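Local coordinates for protein arabinan endo-1,5-alpha-l-arabinosidase A (Cellvibrio cellulosa, PDB 1GYH) that cleaves the alpha-1,5-linked arabinofuranosyl chains of plant cell-wall arabinan, releasing almost exclusively arabinotriose, and folds as a five-bladed beta-propeller of glycoside hydrolase family 43, at residues Asp17-Ile30 with Ser33-Phe46. Residues are numbered along the deposited sequence; the frame is centred on the assembly and turned at random. Where two conformers were deposited one is given.
Sequences DTWYLFSTGPGITI and SKDRVNWRYSDRAF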
ATOM      1  N   ASP A  17      21.373  -4.928  -8.658  1.00 14.87           N
ATOM      2  CA  ASP A  17      21.280  -6.227  -7.945  1.00 15.98           C
ATOM      3  C   ASP A  17      20.871  -6.115  -6.466  1.00 15.62           C
ATOM      4  O   ASP A  17      20.995  -7.100  -5.706  1.00 15.98           O
ATOM      5  CB  ASP A  17      22.565  -7.029  -8.048  1.00 16.40           C
ATOM      6  CG  ASP A  17      23.699  -6.388  -7.291  1.00 19.20           C
ATOM      7  OD1 ASP A  17      23.492  -5.338  -6.646  1.00 22.23           O
ATOM      8  OD2 ASP A  17      24.843  -6.843  -7.279  1.00 25.12           O
ATOM      9  N   THR A  18      20.351  -4.947  -6.078  1.00 14.25           N
ATOM     10  CA  THR A  18      19.887  -4.709  -4.709  1.00 13.44           C
ATOM     11  C   THR A  18      18.383  -4.465  -4.569  1.00 12.38           C
ATOM     12  O   THR A  18      17.802  -3.680  -5.297  1.00 12.03           O
ATOM     13  CB  THR A  18      20.683  -3.531  -4.094  1.00 13.73           C
ATOM     14  OG1 THR A  18      22.085  -3.725  -4.305  1.00 12.87           O
ATOM     15  CG2 THR A  18      20.523  -3.522  -2.549  1.00 13.27           C
ATOM     16  N   TRP A  19      17.771  -5.198  -3.647  1.00 12.22           N
ATOM     17  CA  TRP A  19      16.370  -5.064  -3.262  1.00 12.14           C
ATOM     18  C   TRP A  19      16.200  -4.030  -2.121  1.00 12.62           C
ATOM     19  O   TRP A  19      17.037  -3.958  -1.194  1.00 10.88           O
ATOM     20  CB  TRP A  19      15.833  -6.417  -2.789  1.00 12.84           C
ATOM     21  CG  TRP A  19      15.944  -7.535  -3.790  1.00 14.12           C
ATOM     22  CD1 TRP A  19      16.922  -8.504  -3.853  1.00 14.99           C
ATOM     23  CD2 TRP A  19      15.019  -7.830  -4.826  1.00 13.74           C
ATOM     24  NE1 TRP A  19      16.661  -9.368  -4.897  1.00 16.86           N
ATOM     25  CE2 TRP A  19      15.485  -8.992  -5.493  1.00 15.29           C
ATOM     26  CE3 TRP A  19      13.826  -7.249  -5.247  1.00 13.09           C
ATOM     27  CZ2 TRP A  19      14.832  -9.539  -6.580  1.00 17.53           C
ATOM     28  CZ3 TRP A  19      13.165  -7.810  -6.320  1.00 17.37           C
ATOM     29  CH2 TRP A  19      13.674  -8.938  -6.984  1.00 17.10           C
ATOM     30  N   TYR A  20      15.110  -3.260  -2.189  1.00 12.01           N
ATOM     31  CA  TYR A  20      14.816  -2.231  -1.182  1.00 13.97           C
ATOM     32  C   TYR A  20      13.407  -2.429  -0.686  1.00 13.18           C
ATOM     33  O   TYR A  20      12.484  -2.755  -1.482  1.00 14.53           O
ATOM     34  CB  TYR A  20      15.003  -0.811  -1.713  1.00 13.33           C
ATOM     35  CG  TYR A  20      16.449  -0.492  -1.945  1.00 13.90           C
ATOM     36  CD1 TYR A  20      17.068  -0.840  -3.143  1.00 11.68           C
ATOM     37  CD2 TYR A  20      17.240   0.094  -0.951  1.00 11.34           C
ATOM     38  CE1 TYR A  20      18.388  -0.577  -3.340  1.00 14.04           C
ATOM     39  CE2 TYR A  20      18.582   0.350  -1.148  1.00 14.38           C
ATOM     40  CZ  TYR A  20      19.158   0.017  -2.336  1.00 13.38           C
ATOM     41  OH  TYR A  20      20.480   0.241  -2.559  1.00 13.41           O
ATOM     42  N   LEU A  21      13.240  -2.232   0.625  1.00 13.28           N
ATOM     43  CA  LEU A  21      11.980  -2.440   1.307  1.00 13.02           C
ATOM     44  C   LEU A  21      11.627  -1.153   2.098  1.00 13.49           C
ATOM     45  O   LEU A  21      12.481  -0.558   2.783  1.00 13.34           O
ATOM     46  CB  LEU A  21      12.102  -3.619   2.251  1.00 14.10           C
ATOM     47  CG  LEU A  21      11.043  -3.864   3.354  1.00 13.94           C
ATOM     48  CD1 LEU A  21       9.696  -4.342   2.789  1.00 13.47           C
ATOM     49  CD2 LEU A  21      11.570  -4.890   4.352  1.00 15.50           C
ATOM     50  N   PHE A  22      10.392  -0.722   1.950  1.00 13.26           N
ATOM     51  CA  PHE A  22       9.890   0.521   2.537  1.00 13.22           C
ATOM     52  C   PHE A  22       8.724   0.183   3.447  1.00 13.46           C
ATOM     53  O   PHE A  22       7.801  -0.539   3.071  1.00 13.41           O
ATOM     54  CB  PHE A  22       9.434   1.531   1.477  1.00 13.00           C
ATOM     55  CG  PHE A  22      10.463   1.861   0.449  1.00 14.05           C
ATOM     56  CD1 PHE A  22      10.831   0.922  -0.535  1.00 15.55           C
ATOM     57  CD2 PHE A  22      11.100   3.100   0.454  1.00 14.86           C
ATOM     58  CE1 PHE A  22      11.776   1.247  -1.502  1.00 16.37           C
ATOM     59  CE2 PHE A  22      12.098   3.408  -0.498  1.00 15.44           C
ATOM     60  CZ  PHE A  22      12.432   2.477  -1.479  1.00 15.26           C
ATOM     61  N   SER A  23       8.731   0.775   4.650  1.00 13.80           N
ATOM     62  CA  SER A  23       7.716   0.515   5.663  1.00 13.03           C
ATOM     63  C   SER A  23       7.200   1.830   6.280  1.00 12.61           C
ATOM     64  O   SER A  23       7.928   2.842   6.373  1.00 11.33           O
ATOM     65  CB  SER A  23       8.312  -0.376   6.765  1.00 13.34           C
ATOM     66  OG  SER A  23       7.414  -0.565   7.874  1.00 13.49           O
ATOM     67  N   THR A  24       5.940   1.800   6.686  1.00 13.53           N
ATOM     68  CA  THR A  24       5.427   2.756   7.676  1.00 12.89           C
ATOM     69  C   THR A  24       6.425   2.900   8.825  1.00 12.99           C
ATOM     70  O   THR A  24       7.000   1.924   9.290  1.00 13.71           O
ATOM     71  CB  THR A  24       4.072   2.249   8.197  1.00 13.41           C
ATOM     72  OG1 THR A  24       3.085   2.394   7.154  1.00 14.38           O
ATOM     73  CG2 THR A  24       3.552   3.107   9.418  1.00 12.61           C
ATOM     74  N   GLY A  25       6.660   4.130   9.260  1.00 13.61           N
ATOM     75  CA  GLY A  25       7.598   4.403  10.341  1.00 13.54           C
ATOM     76  C   GLY A  25       8.156   5.831  10.277  1.00 12.77           C
ATOM     77  O   GLY A  25       7.825   6.592   9.361  1.00 12.45           O
ATOM     78  N   PRO A  26       9.010   6.207  11.217  1.00 12.83           N
ATOM     79  CA  PRO A  26       9.546   7.586  11.264  1.00 12.93           C
ATOM     80  C   PRO A  26      10.232   7.996   9.962  1.00 13.23           C
ATOM     81  O   PRO A  26      11.221   7.373   9.608  1.00 13.83           O
ATOM     82  CB  PRO A  26      10.541   7.524  12.424  1.00 13.03           C
ATOM     83  CG  PRO A  26       9.991   6.435  13.290  1.00 14.08           C
ATOM     84  CD  PRO A  26       9.542   5.382  12.314  1.00 12.99           C
ATOM     85  N   GLY A  27       9.693   8.970   9.232  1.00 12.81           N
ATOM     86  CA  GLY A  27      10.331   9.426   7.991  1.00 12.62           C
ATOM     87  C   GLY A  27      10.262   8.433   6.798  1.00 12.58           C
ATOM     88  O   GLY A  27      10.819   8.730   5.760  1.00 12.70           O
ATOM     89  N   ILE A  28       9.497   7.353   6.942  1.00 11.85           N
ATOM     90  CA  ILE A  28       9.491   6.129   6.098  1.00 12.84           C
ATOM     91  C   ILE A  28      10.815   5.361   6.270  1.00 12.69           C
ATOM     92  O   ILE A  28      11.875   5.878   5.983  1.00 12.23           O
ATOM     93  CB  ILE A  28       9.210   6.390   4.638  1.00 12.92           C
ATOM     94  CG1 ILE A  28       7.806   6.942   4.383  1.00 12.61           C
ATOM     95  CG2 ILE A  28       9.375   5.071   3.805  1.00 13.06           C
ATOM     96  CD1 ILE A  28       6.628   6.062   4.747  1.00 14.40           C
ATOM     97  N   THR A  29      10.729   4.145   6.795  1.00 12.31           N
ATOM     98  CA  THR A  29      11.897   3.312   7.078  1.00 12.78           C
ATOM     99  C   THR A  29      12.265   2.525   5.804  1.00 12.60           C
ATOM    100  O   THR A  29      11.388   1.950   5.174  1.00 11.26           O
ATOM    101  CB  THR A  29      11.592   2.319   8.203  1.00 12.54           C
ATOM    102  OG1 THR A  29      11.025   2.965   9.363  1.00 12.58           O
ATOM    103  CG2 THR A  29      12.884   1.686   8.701  1.00 13.59           C
ATOM    104  N   ILE A  30      13.548   2.546   5.450  1.00 13.34           N
ATOM    105  CA  ILE A  30      14.089   1.859   4.263  1.00 12.66           C
ATOM    106  C   ILE A  30      15.136   0.797   4.653  1.00 13.16           C
ATOM    107  O   ILE A  30      16.064   1.093   5.390  1.00 12.91           O
ATOM    108  CB  ILE A  30      14.721   2.829   3.276  1.00 12.43           C
ATOM    109  CG1 ILE A  30      13.836   4.060   3.035  1.00 13.22           C
ATOM    110  CG2 ILE A  30      15.043   2.054   1.907  1.00 11.88           C
ATOM    111  CD1 ILE A  30      14.528   5.209   2.134  1.00 13.12           C
ATOM    112  N   SER A  33      18.720  -5.368   0.685  1.00 14.05           N
ATOM    113  CA  SER A  33      19.027  -6.780   0.745  1.00 13.83           C
ATOM    114  C   SER A  33      19.524  -7.313  -0.609  1.00 14.55           C
ATOM    115  O   SER A  33      19.067  -6.865  -1.664  1.00 14.16           O
ATOM    116  CB  SER A  33      17.784  -7.563   1.189  1.00 14.69           C
ATOM    117  OG  SER A  33      18.000  -8.956   1.115  1.00 12.44           O
ATOM    118  N   LYS A  34      20.428  -8.278  -0.561  1.00 14.73           N
ATOM    119  CA  LYS A  34      20.898  -8.942  -1.781  1.00 15.61           C
ATOM    120  C   LYS A  34      20.023 -10.145  -2.181  1.00 14.97           C
ATOM    121  O   LYS A  34      20.041 -10.533  -3.332  1.00 14.14           O
ATOM    122  CB  LYS A  34      22.393  -9.333  -1.631  1.00 15.91           C
ATOM    123  CG  LYS A  34      23.328  -8.092  -1.423  1.00 18.81           C
ATOM    124  CD  LYS A  34      23.521  -7.215  -2.690  1.00 21.93           C
ATOM    125  CE  LYS A  34      24.365  -5.975  -2.410  1.00 24.08           C
ATOM    126  NZ  LYS A  34      24.746  -5.308  -3.657  1.00 27.71           N
ATOM    127  N   ASP A  35      19.248 -10.709  -1.252  1.00 14.02           N
ATOM    128  CA  ASP A  35      18.523 -11.974  -1.473  1.00 14.63           C
ATOM    129  C   ASP A  35      17.038 -11.993  -1.089  1.00 14.41           C
ATOM    130  O   ASP A  35      16.411 -13.025  -1.189  1.00 14.89           O
ATOM    131  CB  ASP A  35      19.231 -13.126  -0.734  1.00 14.85           C
ATOM    132  CG  ASP A  35      19.378 -12.867   0.783  1.00 15.37           C
ATOM    133  OD1 ASP A  35      18.586 -12.062   1.356  1.00 13.52           O
ATOM    134  OD2 ASP A  35      20.256 -13.435   1.453  1.00 12.58           O
ATOM    135  N   ARG A  36      16.481 -10.859  -0.662  1.00 14.49           N
ATOM    136  CA  ARG A  36      15.065 -10.712  -0.271  1.00 14.43           C
ATOM    137  C   ARG A  36      14.678 -11.351   1.074  1.00 14.58           C
ATOM    138  O   ARG A  36      13.496 -11.347   1.445  1.00 12.95           O
ATOM    139  CB  ARG A  36      14.084 -11.264  -1.348  1.00 15.09           C
ATOM    140  CG  ARG A  36      14.002 -10.518  -2.634  1.00 16.95           C
ATOM    141  CD  ARG A  36      12.716 -10.919  -3.442  1.00 19.03           C
ATOM    142  NE  ARG A  36      12.787 -12.231  -4.086  0.50 22.61           N
ATOM    143  CZ  ARG A  36      12.237 -13.374  -3.658  0.50 22.47           C
ATOM    144  NH1 ARG A  36      11.577 -13.474  -2.509  0.50 23.00           N
ATOM    145  NH2 ARG A  36      12.389 -14.463  -4.401  0.50 22.12           N
ATOM    146  N   VAL A  37      15.665 -11.885   1.787  1.00 14.96           N
ATOM    147  CA  VAL A  37      15.477 -12.605   3.053  1.00 15.20           C
ATOM    148  C   VAL A  37      16.249 -11.925   4.213  1.00 14.85           C
ATOM    149  O   VAL A  37      15.698 -11.733   5.296  1.00 15.88           O
ATOM    150  CB  VAL A  37      15.991 -14.073   2.933  1.00 14.92           C
ATOM    151  CG1 VAL A  37      16.011 -14.805   4.304  1.00 15.31           C
ATOM    152  CG2 VAL A  37      15.156 -14.854   1.925  1.00 14.75           C
ATOM    153  N   ASN A  38      17.529 -11.649   3.998  1.00 14.30           N
ATOM    154  CA  ASN A  38      18.434 -10.987   4.940  1.00 14.22           C
ATOM    155  C   ASN A  38      18.496  -9.465   4.674  1.00 13.74           C
ATOM    156  O   ASN A  38      19.001  -9.033   3.629  1.00 14.04           O
ATOM    157  CB  ASN A  38      19.837 -11.627   4.828  1.00 14.09           C
ATOM    158  CG  ASN A  38      19.839 -13.093   5.183  1.00 14.73           C
ATOM    159  OD1 ASN A  38      19.970 -13.999   4.319  1.00 15.09           O
ATOM    160  ND2 ASN A  38      19.720 -13.355   6.453  1.00 14.37           N
ATOM    161  N   TRP A  39      17.930  -8.659   5.588  1.00 13.21           N
ATOM    162  CA  TRP A  39      17.722  -7.213   5.389  1.00 13.36           C
ATOM    163  C   TRP A  39      18.518  -6.399   6.396  1.00 14.17           C
ATOM    164  O   TRP A  39      18.482  -6.702   7.588  1.00 15.84           O
ATOM    165  CB  TRP A  39      16.226  -6.850   5.547  1.00 13.77           C
ATOM    166  CG  TRP A  39      15.288  -7.451   4.508  1.00 13.71           C
ATOM    167  CD1 TRP A  39      14.569  -8.617   4.598  1.00 13.80           C
ATOM    168  CD2 TRP A  39      14.980  -6.894   3.228  1.00 12.15           C
ATOM    169  NE1 TRP A  39      13.846  -8.807   3.449  1.00 14.51           N
ATOM    170  CE2 TRP A  39      14.091  -7.773   2.585  1.00 12.65           C
ATOM    171  CE3 TRP A  39      15.376  -5.736   2.552  1.00 12.21           C
ATOM    172  CZ2 TRP A  39      13.599  -7.534   1.306  1.00 12.58           C
ATOM    173  CZ3 TRP A  39      14.879  -5.493   1.282  1.00 11.73           C
ATOM    174  CH2 TRP A  39      14.011  -6.387   0.674  1.00 11.28           C
ATOM    175  N   ARG A  40      19.234  -5.373   5.927  1.00 15.06           N
ATOM    176  CA  ARG A  40      19.849  -4.361   6.806  1.00 15.51           C
ATOM    177  C   ARG A  40      19.155  -3.007   6.705  1.00 14.68           C
ATOM    178  O   ARG A  40      18.652  -2.600   5.645  1.00 13.34           O
ATOM    179  CB  ARG A  40      21.309  -4.156   6.479  1.00 17.55           C
ATOM    180  CG  ARG A  40      21.602  -4.087   4.977  1.00 23.64           C
ATOM    181  CD  ARG A  40      22.932  -3.374   4.648  1.00 31.78           C
ATOM    182  NE  ARG A  40      23.733  -3.633   5.829  1.00 36.17           N
ATOM    183  CZ  ARG A  40      24.388  -4.766   6.084  1.00 39.70           C
ATOM    184  NH1 ARG A  40      24.498  -5.749   5.180  1.00 41.34           N
ATOM    185  NH2 ARG A  40      24.972  -4.889   7.261  1.00 41.49           N
ATOM    186  N   TYR A  41      19.168  -2.265   7.801  1.00 14.39           N
ATOM    187  CA  TYR A  41      18.656  -0.885   7.774  1.00 13.91           C
ATOM    188  C   TYR A  41      19.457  -0.070   6.776  1.00 12.58           C
ATOM    189  O   TYR A  41      20.671  -0.133   6.764  1.00 11.38           O
ATOM    190  CB  TYR A  41      18.812  -0.235   9.150  1.00 14.48           C
ATOM    191  CG  TYR A  41      18.387   1.216   9.203  1.00 13.74           C
ATOM    192  CD1 TYR A  41      17.038   1.565   9.202  1.00 16.74           C
ATOM    193  CD2 TYR A  41      19.316   2.226   9.289  1.00 15.33           C
ATOM    194  CE1 TYR A  41      16.639   2.907   9.271  1.00 16.20           C
ATOM    195  CE2 TYR A  41      18.924   3.563   9.373  1.00 15.64           C
ATOM    196  CZ  TYR A  41      17.590   3.890   9.365  1.00 15.00           C
ATOM    197  OH  TYR A  41      17.209   5.211   9.447  1.00 17.15           O
ATOM    198  N   SER A  42      18.770   0.672   5.933  1.00 11.79           N
ATOM    199  CA  SER A  42      19.422   1.526   4.928  1.00 12.00           C
ATOM    200  C   SER A  42      19.381   3.016   5.312  1.00 11.46           C
ATOM    201  O   SER A  42      20.427   3.664   5.360  1.00 11.82           O
ATOM    202  CB  SER A  42      18.777   1.344   3.523  1.00 11.07           C
ATOM    203  OG  SER A  42      19.531   2.064   2.533  1.00 11.87           O
ATOM    204  N   ASP A  43      18.168   3.546   5.517  1.00 11.61           N
ATOM    205  CA  ASP A  43      17.941   4.978   5.793  1.00 12.68           C
ATOM    206  C   ASP A  43      16.486   5.246   6.229  1.00 12.49           C
ATOM    207  O   ASP A  43      15.667   4.330   6.310  1.00 13.31           O
ATOM    208  CB  ASP A  43      18.239   5.780   4.498  1.00 12.31           C
ATOM    209  CG  ASP A  43      18.496   7.241   4.705  1.00 13.04           C
ATOM    210  OD1 ASP A  43      18.815   7.711   5.813  1.00 14.86           O
ATOM    211  OD2 ASP A  43      18.451   8.014   3.738  1.00 14.94           O
ATOM    212  N   ARG A  44      16.182   6.512   6.525  1.00 12.05           N
ATOM    213  CA  ARG A  44      14.820   7.005   6.553  1.00 12.82           C
ATOM    214  C   ARG A  44      14.707   8.120   5.542  1.00 12.64           C
ATOM    215  O   ARG A  44      15.624   8.926   5.408  1.00 13.80           O
ATOM    216  CB  ARG A  44      14.406   7.426   7.980  1.00 13.26           C
ATOM    217  CG  ARG A  44      15.362   8.409   8.658  1.00 15.85           C
ATOM    218  CD  ARG A  44      15.032   8.768  10.117  1.00 14.93           C
ATOM    219  NE  ARG A  44      13.852   9.641  10.218  1.00 14.10           N
ATOM    220  CZ  ARG A  44      13.198   9.927  11.352  1.00 16.23           C
ATOM    221  NH1 ARG A  44      13.604   9.455  12.515  1.00 12.77           N
ATOM    222  NH2 ARG A  44      12.137  10.715  11.316  1.00 16.77           N
ATOM    223  N   ALA A  45      13.616   8.156   4.785  1.00 12.01           N
ATOM    224  CA  ALA A  45      13.531   9.102   3.687  1.00 12.68           C
ATOM    225  C   ALA A  45      13.635  10.544   4.155  1.00 13.37           C
ATOM    226  O   ALA A  45      14.425  11.318   3.600  1.00 12.67           O
ATOM    227  CB  ALA A  45      12.254   8.880   2.893  1.00 14.21           C
ATOM    228  N   PHE A  46      12.824  10.909   5.148  1.00 12.91           N
ATOM    229  CA  PHE A  46      12.949  12.219   5.852  1.00 12.63           C
ATOM    230  C   PHE A  46      13.735  12.054   7.143  1.00 12.82           C
ATOM    231  O   PHE A  46      13.365  11.248   8.010  1.00 14.29           O
ATOM    232  CB  PHE A  46      11.568  12.792   6.197  1.00 12.02           C
ATOM    233  CG  PHE A  46      10.735  13.166   4.985  1.00 11.77           C
ATOM    234  CD1 PHE A  46      10.033  12.181   4.269  1.00 10.88           C
ATOM    235  CD2 PHE A  46      10.681  14.482   4.543  1.00 11.63           C
ATOM    236  CE1 PHE A  46       9.230  12.526   3.181  1.00 10.37           C
ATOM    237  CE2 PHE A  46       9.913  14.843   3.431  1.00 11.51           C
ATOM    238  CZ  PHE A  46       9.199  13.843   2.736  1.00  9.47           C
TER
HETATM  239  O   HOH W   1      22.039  -9.324  -5.283  1.00 42.46           O
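L21 and W39 meet at the apolar centre: L21 CB lies 3.5 Å from W39 CZ3, and with CG anti to the backbone N (chi1 165°), L21 reaches over the indole and its CD2 stands 4.1 Å above the ring plane, over the centre. S33 CB covers the opposite face, offset toward the rim. One face of the W19 indole is covered by the aliphatic part of R36; in the conformer given, R36 CG stands 3.5 Å above the ring plane in a CH-pi contact, and the guanidinium is turned 89° from the ring. Farther along, I30 CD1 approaches A45 CB at 4.4 Å.

Backbone bonds frame this core. W19 and S33 form an antiparallel hydrogen-bonded pair; I30 O receives N-H groups from both S42 (2.8 Å) and D43, a classic beta bulge. G27 O takes F46 N in the carbonyl plane, on a lone pair, and R44 lays one guanidinium face over P26 O while its NE bonds F46 O at 2.8 Å. At the exposed edge K34 NZ reaches T18 OG1 at 3.2 Å and pairs with D17 OD1 in a salt bridge whose hydrogen bond is weak.

Strands 18-23, 29-33 and 38-44 belong to one propeller blade, with 11-15 beside 18-23. W19 meets W268 edge-to-face, whereas I28, A45 and F46 pack on strands 63-72 and 75-82 of the next sheet, where P26 neighbours H63, a probable substrate-binding residue.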